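Side-chain contacts in HTH-type transcriptional regulator PrpR (PDB 6D2S), which regulates transcription of the genes for short-chain fatty acid catabolism, through the glyoxylate and methylcitrate cycles, in Mycobacterium tuberculosis: residues Arg139-Ala144 and Ser171-Pro176; Arg179-Ile184 and His273-Ser278; Ile184-Asp189 and Cys212-Val217. All coordinates share one frame; numbering follows the deposited sequence.

Interaction 1. Residues Arg139-Ala144 and Ser171-Pro176; sequences REFHRA and STLQRP
Leu-173 sets its forked end against the ring of Phe-141 and the imidazole of His-142, two consecutive side chains of helix 138-147. Branch CD1 does most of the touching: it lies 4.1 Å from Phe-141 CE2 and 4.2 Å from His-142 CD2, so one methyl group meets both rings, while CD2 also reaches Phe-141 CD2. The leucine runs at about a right angle to the phenylalanine. Both Phe-141 and His-142 have CG swung opposite the backbone N (chi1 -179° in Phe-141), which carries the two rings off the helix toward the loop. The polar end of His-142 is used elsewhere, its NE2 being hydrogen-bonded to Arg-179 O.

Beside the leucine, two arginines approach each other. Arg-175 brings NH1 to 4.1 Å from CG of Arg-139, and the two guanidinium planes are turned 64° apart. Water 1 joins the pair, accepting from Arg-139 NE at 3.0 Å and from Arg-175 NH1 at 3.2 Å; it sits in the plane of the Arg-175 guanidinium, at its edge. Salt bridges from Arg-175 to Glu-26 and Asp-22 probably offset the proximity of the two positive groups, and Tyr-17 OH takes up NE, so all three nitrogens of this buried arginine have partners.

Leu-173 is the centre of an inverse gamma turn in the loop between helix 163-170 and strand 183-189, which links the helical part of the chain to the C-terminal sheet. Phe-141 also packs on Val-166, Arg-169 and Leu-170 of helix 163-170, and Ala-144 farther along its helix touches helix 152-159.

Interaction 2. Residues Arg179-Ile184 and His273-Ser278; sequences RGIPFI and HKLVYS
Ile-181 packs against Lys-274 and Leu-275 close to where the chain joins the antiparallel five-stranded sheet of the C-terminal ScfR region, a family placed in the GAF clan. Its partners belong to the chain after strand 261-268, the strand that neighbours 183-189 in the sheet. From CB the side chain of Ile-181 divides. CG2 turns back within its own segment and rests 3.8 Å above one face of the Phe-183 ring, offset toward the rim. CG1, set opposite the carbonyl carbon (chi1 -66°), heads across the contact and meets CE of Lys-274 at 3.4 Å, closer than carbon atoms usually pack. Beyond it CD1 touches three atoms: CB and CE of the same lysine, the latter at 3.7 Å, and CD2 of Leu-275 at 3.8 Å.

The lysine chain bends at chi2, chi3 and chi4 and slides past Ile-181 in the opposite direction, so that CB and CE touch the isoleucine while NZ continues to a salt bridge with Glu-146 of helix 138-147. The ammonium end thus ties the loop to the helical region, and the aliphatic part before it shares in the apolar packing.

Leu-275, buried, runs at a slant to Ile-181 and touches it through CD2 alone of its two methyl branches. Cys-267 of strand 261-268 touches Ile-181, Phe-183 and Leu-275 alike, placing this small apolar cluster against the sheet. Ile-181 N is held by Tyr-150 OH, and Tyr-150 also packs on Leu-275. At the phenylalanine, CD2 of Leu-275 approaches the ring at its edge, near the ring plane, 4.0 Å from CZ.

Interaction 3. Residues Ile184-Asp189 and Cys212-Val217; sequences IFVRTD and CPLWVV
Val-186 meets Leu-214 through one methyl group on each side, CG1 of the valine lying 3.9 Å from CD2 of the leucine. With CG1 opposite the backbone N (chi1 174°), Val-186 turns this branch to face segment 212-217. Leu-214 comes in obliquely, and its side chain also rests on Ile-194 of strand 194-198.

Val-217 is modelled in two conformers. In the one described here it has almost the same first torsion, 173°, and sends a methyl to each of two strand residues: CG1 lies 3.7 Å from CG2 of Thr-188, and CG2 lies 3.8 Å from CB of Val-186.

The contact seats helix 215-218 on one face of the antiparallel C-terminal sheet: Val-186 and Thr-188 direct their CB atoms toward segment 212-217, and Phe-185 and Arg-187 direct theirs away. Trp-242 of strand 239-247 touches Val-186 and Val-216, and Ala-262 of strand 261-268 touches Val-217.

Thr-188 shows both its characters here. Its methyl, between the backbone N and the carbonyl carbon, faces Val-217, whereas OG1 donates to Asp-189 O at 2.9 Å, in the carbonyl plane and on a lone pair; a second, weak hydrogen bond is to Asn-193 O.

Overall arrangement
This fragment of a longer protein comprises its IrrE-like and C-terminal ScfR regions. Interactions 1 and 2 adjoin, their centres 12 Å apart: Leu-173 O lies 2.9 Å from Gly-180 N, a probable hydrogen bond, and His-142 adds a second tie between them. Interactions 2 and 3 share Ile-184, their centres 16 Å apart; both use strand 183-189. Interaction 1 meets interaction 3 where Ser-171 CB packs 3.8 Å from Phe-185 CB. Segments 171-176, 179-184 and 184-189 thus follow the chain from the helical part into the C-terminal sheet. A sodium ion, at a site that includes Asn-15 and Ser-199, lies about 13 Å from the side chain of Leu-173 and about 12 Å from that of Phe-183.

Interaction 1. Residues Arg139-Ala144 and Ser171-Pro176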
loop_
_atom_site.group_PDB
_atom_site.type_symbol
_atom_site.label_atom_id
_atom_site.label_comp_id
_atom_site.label_asym_id
_atom_site.label_seq_id
_atom_site.Cartn_x
_atom_site.Cartn_y
_atom_site.Cartn_z
ATOM N N ARG A 139 -10.025 -4.035 -9.991
ATOM C CA ARG A 139 -10.866 -5.196 -10.257
ATOM C C ARG A 139 -10.030 -6.463 -10.369
ATOM O O ARG A 139 -10.424 -7.526 -9.872
ATOM C CB ARG A 139 -11.685 -4.986 -11.536
ATOM C CG ARG A 139 -12.786 -3.942 -11.418
ATOM C CD ARG A 139 -13.635 -3.928 -12.679
ATOM N NE ARG A 139 -14.687 -2.919 -12.634
ATOM C CZ ARG A 139 -15.535 -2.679 -13.631
ATOM N NH1 ARG A 139 -15.456 -3.378 -14.756
ATOM N NH2 ARG A 139 -16.462 -1.738 -13.504
ATOM N N GLU A 140 -8.883 -6.371 -11.035
ATOM C CA GLU A 140 -8.008 -7.530 -11.157
ATOM C C GLU A 140 -7.500 -7.974 -9.792
ATOM O O GLU A 140 -7.467 -9.175 -9.492
ATOM C CB GLU A 140 -6.837 -7.200 -12.092
ATOM C CG GLU A 140 -5.836 -8.336 -12.229
ATOM C CD GLU A 140 -4.705 -8.021 -13.206
ATOM O OE1 GLU A 140 -4.879 -7.135 -14.069
ATOM O OE2 GLU A 140 -3.642 -8.662 -13.095
ATOM N N PHE A 141 -7.080 -7.021 -8.956
ATOM C CA PHE A 141 -6.560 -7.360 -7.638
ATOM C C PHE A 141 -7.655 -7.928 -6.742
ATOM O O PHE A 141 -7.440 -8.924 -6.033
ATOM C CB PHE A 141 -5.931 -6.115 -7.002
ATOM C CG PHE A 141 -5.335 -6.367 -5.653
ATOM C CD1 PHE A 141 -4.149 -7.077 -5.529
ATOM C CD2 PHE A 141 -5.957 -5.875 -4.498
ATOM C CE1 PHE A 141 -3.589 -7.318 -4.268
ATOM C CE2 PHE A 141 -5.404 -6.106 -3.245
ATOM C CZ PHE A 141 -4.224 -6.833 -3.128
ATOM N N HIS A 142 -8.837 -7.309 -6.772
ATOM C CA HIS A 142 -9.967 -7.808 -5.988
ATOM C C HIS A 142 -10.314 -9.230 -6.393
ATOM O O HIS A 142 -10.494 -10.108 -5.536
ATOM C CB HIS A 142 -11.172 -6.877 -6.166
ATOM C CG HIS A 142 -12.374 -7.272 -5.362
ATOM N ND1 HIS A 142 -13.345 -8.127 -5.842
ATOM C CD2 HIS A 142 -12.767 -6.920 -4.116
ATOM C CE1 HIS A 142 -14.280 -8.289 -4.923
ATOM N NE2 HIS A 142 -13.959 -7.560 -3.868
ATOM N N ARG A 143 -10.409 -9.476 -7.708
ATOM C CA ARG A 143 -10.686 -10.825 -8.190
ATOM C C ARG A 143 -9.612 -11.802 -7.728
ATOM O O ARG A 143 -9.925 -12.924 -7.313
ATOM C CB ARG A 143 -10.797 -10.818 -9.718
ATOM C CG ARG A 143 -11.099 -12.171 -10.346
ATOM C CD ARG A 143 -11.348 -12.044 -11.854
ATOM N NE ARG A 143 -10.164 -11.603 -12.597
ATOM C CZ ARG A 143 -9.988 -10.374 -13.080
ATOM N NH1 ARG A 143 -10.921 -9.444 -12.902
ATOM N NH2 ARG A 143 -8.878 -10.071 -13.744
ATOM N N ALA A 144 -8.343 -11.389 -7.777
ATOM C CA ALA A 144 -7.260 -12.274 -7.354
ATOM C C ALA A 144 -7.322 -12.541 -5.859
ATOM O O ALA A 144 -7.068 -13.668 -5.412
ATOM C CB ALA A 144 -5.903 -11.665 -7.725
ATOM N N SER A 171 -6.331 -3.176 2.381
ATOM C CA SER A 171 -7.013 -2.245 3.277
ATOM C C SER A 171 -7.663 -1.069 2.546
ATOM O O SER A 171 -8.340 -0.263 3.197
ATOM C CB SER A 171 -6.035 -1.712 4.332
ATOM O OG SER A 171 -5.225 -0.659 3.817
ATOM N N THR A 172 -7.481 -0.945 1.235
ATOM C CA THR A 172 -8.116 0.117 0.459
ATOM C C THR A 172 -9.327 -0.354 -0.339
ATOM O O THR A 172 -9.881 0.442 -1.100
ATOM C CB THR A 172 -7.120 0.765 -0.528
ATOM O OG1 THR A 172 -6.744 -0.184 -1.549
ATOM C CG2 THR A 172 -5.870 1.273 0.203
ATOM N N LEU A 173 -9.733 -1.623 -0.229
ATOM C CA LEU A 173 -10.767 -2.163 -1.120
ATOM C C LEU A 173 -12.166 -1.776 -0.635
ATOM O O LEU A 173 -12.995 -2.615 -0.283
ATOM C CB LEU A 173 -10.626 -3.679 -1.259
ATOM C CG LEU A 173 -9.286 -4.138 -1.841
ATOM C CD1 LEU A 173 -9.295 -5.639 -2.102
ATOM C CD2 LEU A 173 -8.923 -3.361 -3.123
ATOM N N GLN A 174 -12.421 -0.462 -0.634
ATOM C CA GLN A 174 -13.724 0.081 -0.263
ATOM C C GLN A 174 -14.434 0.768 -1.433
ATOM O O GLN A 174 -15.235 1.685 -1.229
ATOM C CB GLN A 174 -13.586 1.049 0.917
ATOM C CG GLN A 174 -13.472 0.351 2.276
ATOM C CD GLN A 174 -12.113 -0.310 2.484
ATOM O OE1 GLN A 174 -12.017 -1.527 2.613
ATOM N NE2 GLN A 174 -11.054 0.495 2.513
ATOM N N ARG A 175 -14.178 0.327 -2.655
ATOM C CA ARG A 175 -14.890 0.907 -3.795
ATOM C C ARG A 175 -16.371 0.558 -3.685
ATOM O O ARG A 175 -16.713 -0.618 -3.510
ATOM C CB ARG A 175 -14.324 0.388 -5.125
ATOM C CG ARG A 175 -15.080 0.904 -6.364
ATOM C CD ARG A 175 -14.420 0.418 -7.670
ATOM N NE ARG A 175 -13.094 1.000 -7.890
ATOM C CZ ARG A 175 -12.319 0.688 -8.926
ATOM N NH1 ARG A 175 -12.750 -0.204 -9.823
ATOM N NH2 ARG A 175 -11.126 1.254 -9.068
ATOM N N PRO A 176 -17.270 1.537 -3.769
ATOM C CA PRO A 176 -18.695 1.233 -3.605
ATOM C C PRO A 176 -19.135 0.169 -4.601
ATOM O O PRO A 176 -18.769 0.202 -5.777
ATOM C CB PRO A 176 -19.380 2.581 -3.858
ATOM C CG PRO A 176 -18.325 3.604 -3.473
ATOM C CD PRO A 176 -17.017 2.983 -3.924
HETATM O O HOH W 1 -15.489 -1.897 -9.937
#

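Interaction 2. Residues Arg179-Ile184 and His273-Ser278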
loop_
_atom_site.group_PDB
_atom_site.type_symbol
_atom_site.label_atom_id
_atom_site.label_comp_id
_atom_site.label_asym_id
_atom_site.label_seq_id
_atom_site.Cartn_x
_atom_site.Cartn_y
_atom_site.Cartn_z
ATOM N N ARG A 179 -16.636 -3.995 -2.779
ATOM C CA ARG A 179 -15.770 -3.991 -1.610
ATOM C C ARG A 179 -15.097 -5.348 -1.409
ATOM O O ARG A 179 -15.665 -6.402 -1.718
ATOM C CB ARG A 179 -16.579 -3.628 -0.354
ATOM C CG ARG A 179 -17.153 -2.216 -0.418
ATOM C CD ARG A 179 -17.938 -1.849 0.823
ATOM N NE ARG A 179 -17.055 -1.569 1.949
ATOM C CZ ARG A 179 -16.964 -2.320 3.041
ATOM N NH1 ARG A 179 -17.714 -3.407 3.168
ATOM N NH2 ARG A 179 -16.129 -1.976 4.012
ATOM N N GLY A 180 -13.862 -5.305 -0.900
ATOM C CA GLY A 180 -13.220 -6.474 -0.331
ATOM C C GLY A 180 -13.556 -6.608 1.147
ATOM O O GLY A 180 -14.345 -5.847 1.710
ATOM N N ILE A 181 -12.952 -7.609 1.780
ATOM C CA ILE A 181 -13.100 -7.720 3.241
ATOM C C ILE A 181 -12.658 -6.416 3.891
ATOM O O ILE A 181 -11.582 -5.889 3.544
ATOM C CB ILE A 181 -12.267 -8.891 3.779
ATOM C CG1 ILE A 181 -12.813 -10.219 3.260
ATOM C CG2 ILE A 181 -12.210 -8.828 5.312
ATOM C CD1 ILE A 181 -11.891 -11.425 3.549
ATOM N N PRO A 182 -13.418 -5.849 4.831
ATOM C CA PRO A 182 -12.953 -4.636 5.524
ATOM C C PRO A 182 -11.876 -4.988 6.542
ATOM O O PRO A 182 -12.116 -5.776 7.461
ATOM C CB PRO A 182 -14.222 -4.101 6.209
ATOM C CG PRO A 182 -15.336 -4.990 5.790
ATOM C CD PRO A 182 -14.781 -6.239 5.222
ATOM N N PHE A 183 -10.685 -4.415 6.375
ATOM C CA PHE A 183 -9.552 -4.707 7.247
ATOM C C PHE A 183 -9.165 -3.491 8.079
ATOM O O PHE A 183 -9.331 -2.347 7.649
ATOM C CB PHE A 183 -8.312 -5.135 6.455
ATOM C CG PHE A 183 -8.400 -6.504 5.836
ATOM C CD1 PHE A 183 -8.335 -7.647 6.625
ATOM C CD2 PHE A 183 -8.495 -6.644 4.450
ATOM C CE1 PHE A 183 -8.387 -8.904 6.048
ATOM C CE2 PHE A 183 -8.538 -7.899 3.863
ATOM C CZ PHE A 183 -8.488 -9.031 4.663
ATOM N N ILE A 184 -8.642 -3.759 9.283
ATOM C CA ILE A 184 -7.792 -2.818 10.005
ATOM C C ILE A 184 -6.353 -3.109 9.614
ATOM O O ILE A 184 -5.896 -4.253 9.723
ATOM C CB ILE A 184 -7.963 -2.962 11.528
ATOM C CG1 ILE A 184 -9.405 -2.694 11.959
ATOM C CG2 ILE A 184 -6.959 -2.065 12.260
ATOM C CD1 ILE A 184 -9.687 -3.154 13.375
ATOM N N HIS A 273 -14.080 -16.338 7.245
ATOM C CA HIS A 273 -14.168 -17.596 6.518
ATOM C C HIS A 273 -13.621 -17.468 5.099
ATOM O O HIS A 273 -13.248 -18.481 4.502
ATOM C CB HIS A 273 -15.605 -18.127 6.501
ATOM C CG HIS A 273 -16.573 -17.262 5.759
ATOM N ND1 HIS A 273 -17.035 -16.065 6.261
ATOM C CD2 HIS A 273 -17.194 -17.437 4.568
ATOM C CE1 HIS A 273 -17.881 -15.526 5.398
ATOM N NE2 HIS A 273 -17.996 -16.339 4.363
ATOM N N LYS A 274 -13.541 -16.252 4.557
ATOM C CA LYS A 274 -12.968 -16.051 3.232
ATOM C C LYS A 274 -11.444 -16.013 3.239
ATOM O O LYS A 274 -10.842 -15.923 2.164
ATOM C CB LYS A 274 -13.509 -14.753 2.624
ATOM C CG LYS A 274 -15.030 -14.733 2.495
ATOM C CD LYS A 274 -15.597 -13.339 2.746
ATOM C CE LYS A 274 -15.056 -12.322 1.764
ATOM N NZ LYS A 274 -15.690 -12.416 0.414
ATOM N N LEU A 275 -10.810 -16.046 4.409
ATOM C CA LEU A 275 -9.354 -16.038 4.508
ATOM C C LEU A 275 -8.819 -17.461 4.483
ATOM O O LEU A 275 -9.294 -18.314 5.234
ATOM C CB LEU A 275 -8.886 -15.386 5.805
ATOM C CG LEU A 275 -9.336 -13.964 6.125
ATOM C CD1 LEU A 275 -8.806 -13.589 7.506
ATOM C CD2 LEU A 275 -8.822 -13.010 5.078
ATOM N N VAL A 276 -7.786 -17.702 3.672
ATOM C CA VAL A 276 -7.148 -19.010 3.752
ATOM C C VAL A 276 -6.619 -19.251 5.160
ATOM O O VAL A 276 -6.539 -20.399 5.616
ATOM C CB VAL A 276 -6.044 -19.142 2.685
ATOM C CG1 VAL A 276 -4.937 -18.135 2.924
ATOM C CG2 VAL A 276 -5.497 -20.575 2.663
ATOM N N TYR A 277 -6.307 -18.176 5.889
ATOM C CA TYR A 277 -5.689 -18.270 7.209
ATOM C C TYR A 277 -6.594 -18.873 8.276
ATOM O O TYR A 277 -6.086 -19.274 9.332
ATOM C CB TYR A 277 -5.236 -16.878 7.650
ATOM C CG TYR A 277 -4.271 -16.256 6.674
ATOM C CD1 TYR A 277 -3.007 -16.807 6.481
ATOM C CD2 TYR A 277 -4.627 -15.134 5.933
ATOM C CE1 TYR A 277 -2.117 -16.246 5.578
ATOM C CE2 TYR A 277 -3.747 -14.566 5.038
ATOM C CZ TYR A 277 -2.497 -15.129 4.862
ATOM O OH TYR A 277 -1.627 -14.558 3.975
ATOM N N SER A 278 -7.903 -18.961 8.039
ATOM C CA SER A 278 -8.837 -19.296 9.114
ATOM C C SER A 278 -8.990 -20.797 9.371
ATOM O O SER A 278 -9.952 -21.197 10.033
ATOM C CB SER A 278 -10.213 -18.692 8.826
ATOM O OG SER A 278 -10.794 -19.293 7.691
#

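Interaction 3. Residues Ile184-Asp189 and Cys212-Val217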
loop_
_atom_site.group_PDB
_atom_site.type_symbol
_atom_site.label_atom_id
_atom_site.label_comp_id
_atom_site.label_asym_id
_atom_site.label_seq_id
_atom_site.Cartn_x
_atom_site.Cartn_y
_atom_site.Cartn_z
ATOM N N ILE A 184 -8.642 -3.759 9.283
ATOM C CA ILE A 184 -7.792 -2.818 10.005
ATOM C C ILE A 184 -6.353 -3.109 9.614
ATOM O O ILE A 184 -5.896 -4.253 9.723
ATOM C CB ILE A 184 -7.963 -2.962 11.528
ATOM C CG1 ILE A 184 -9.405 -2.694 11.959
ATOM C CG2 ILE A 184 -6.959 -2.065 12.260
ATOM C CD1 ILE A 184 -9.687 -3.154 13.375
ATOM N N PHE A 185 -5.634 -2.085 9.165
ATOM C CA PHE A 185 -4.226 -2.223 8.806
ATOM C C PHE A 185 -3.363 -1.670 9.936
ATOM O O PHE A 185 -3.589 -0.550 10.402
ATOM C CB PHE A 185 -3.944 -1.497 7.490
ATOM C CG PHE A 185 -2.490 -1.430 7.111
ATOM C CD1 PHE A 185 -1.681 -0.399 7.576
ATOM C CD2 PHE A 185 -1.938 -2.373 6.264
ATOM C CE1 PHE A 185 -0.342 -0.327 7.215
ATOM C CE2 PHE A 185 -0.599 -2.300 5.888
ATOM C CZ PHE A 185 0.199 -1.281 6.366
ATOM N N VAL A 186 -2.389 -2.459 10.390
ATOM C CA VAL A 186 -1.509 -2.055 11.480
ATOM C C VAL A 186 -0.066 -2.288 11.062
ATOM O O VAL A 186 0.290 -3.383 10.610
ATOM C CB VAL A 186 -1.812 -2.817 12.788
ATOM C CG1 VAL A 186 -0.769 -2.462 13.857
ATOM C CG2 VAL A 186 -3.206 -2.490 13.282
ATOM N N ARG A 187 0.759 -1.263 11.215
ATOM C CA ARG A 187 2.194 -1.367 11.019
ATOM C C ARG A 187 2.895 -0.866 12.273
ATOM O O ARG A 187 2.490 0.143 12.857
ATOM C CB ARG A 187 2.651 -0.559 9.805
ATOM C CG ARG A 187 4.146 -0.622 9.577
ATOM C CD ARG A 187 4.561 0.201 8.379
ATOM N NE ARG A 187 4.074 1.575 8.453
ATOM C CZ ARG A 187 4.558 2.493 9.283
ATOM N NH1 ARG A 187 5.534 2.179 10.124
ATOM N NH2 ARG A 187 4.063 3.722 9.277
ATOM N N THR A 188 3.943 -1.574 12.687
ATOM C CA THR A 188 4.689 -1.195 13.876
ATOM C C THR A 188 6.160 -1.508 13.662
ATOM O O THR A 188 6.510 -2.426 12.916
ATOM C CB THR A 188 4.178 -1.933 15.123
ATOM O OG1 THR A 188 4.934 -1.526 16.269
ATOM C CG2 THR A 188 4.325 -3.435 14.951
ATOM N N ASP A 189 7.020 -0.743 14.326
ATOM C CA ASP A 189 8.430 -1.078 14.399
ATOM C C ASP A 189 8.702 -1.786 15.723
ATOM O O ASP A 189 7.802 -1.997 16.542
ATOM C CB ASP A 189 9.301 0.171 14.215
ATOM C CG ASP A 189 9.105 1.204 15.317
ATOM O OD1 ASP A 189 8.556 0.863 16.384
ATOM O OD2 ASP A 189 9.508 2.369 15.105
ATOM N N CYS A 212 -6.528 -1.786 22.493
ATOM C CA CYS A 212 -6.072 -2.429 21.263
ATOM C C CYS A 212 -4.969 -3.444 21.548
ATOM O O CYS A 212 -3.921 -3.093 22.094
ATOM C CB CYS A 212 -5.576 -1.388 20.257
ATOM S SG CYS A 212 -5.075 -2.083 18.658
ATOM N N PRO A 213 -5.204 -4.703 21.174
ATOM C CA PRO A 213 -4.229 -5.781 21.446
ATOM C C PRO A 213 -3.085 -5.764 20.435
ATOM O O PRO A 213 -3.041 -6.509 19.459
ATOM C CB PRO A 213 -5.086 -7.041 21.332
ATOM C CG PRO A 213 -6.101 -6.681 20.288
ATOM C CD PRO A 213 -6.385 -5.201 20.446
ATOM N N LEU A 214 -2.117 -4.880 20.678
ATOM C CA LEU A 214 -1.059 -4.666 19.697
ATOM C C LEU A 214 -0.222 -5.914 19.455
ATOM O O LEU A 214 0.409 -6.026 18.397
ATOM C CB LEU A 214 -0.158 -3.515 20.132
ATOM C CG LEU A 214 0.731 -3.025 18.994
ATOM C CD1 LEU A 214 2.017 -3.836 18.882
ATOM C CD2 LEU A 214 -0.044 -3.070 17.686
ATOM N N TRP A 215 -0.199 -6.855 20.399
ATOM C CA TRP A 215 0.507 -8.105 20.165
ATOM C C TRP A 215 0.015 -8.808 18.906
ATOM O O TRP A 215 0.712 -9.683 18.384
ATOM C CB TRP A 215 0.367 -9.025 21.385
ATOM C CG TRP A 215 -1.033 -9.117 21.918
ATOM C CD1 TRP A 215 -2.053 -9.877 21.422
ATOM C CD2 TRP A 215 -1.565 -8.432 23.062
ATOM N NE1 TRP A 215 -3.187 -9.703 22.183
ATOM C CE2 TRP A 215 -2.912 -8.822 23.195
ATOM C CE3 TRP A 215 -1.031 -7.526 23.986
ATOM C CZ2 TRP A 215 -3.734 -8.335 24.211
ATOM C CZ3 TRP A 215 -1.848 -7.044 24.998
ATOM C CH2 TRP A 215 -3.184 -7.449 25.102
ATOM N N VAL A 216 -1.162 -8.438 18.396
ATOM C CA VAL A 216 -1.659 -9.070 17.184
ATOM C C VAL A 216 -0.697 -8.870 16.017
ATOM O O VAL A 216 -0.711 -9.659 15.065
ATOM C CB VAL A 216 -3.067 -8.543 16.844
ATOM C CG1 VAL A 216 -4.042 -8.889 17.970
ATOM C CG2 VAL A 216 -3.030 -7.039 16.609
ATOM N N VAL A 217 0.150 -7.837 16.067
ATOM C CA VAL A 217 1.155 -7.599 15.041
ATOM C C VAL A 217 2.568 -7.683 15.602
ATOM O O VAL A 217 3.454 -8.267 14.971
ATOM C CB VAL A 217 0.929 -6.240 14.342
ATOM C CG1 VAL A 217 2.079 -5.928 13.403
ATOM C CG2 VAL A 217 -0.391 -6.257 13.587
#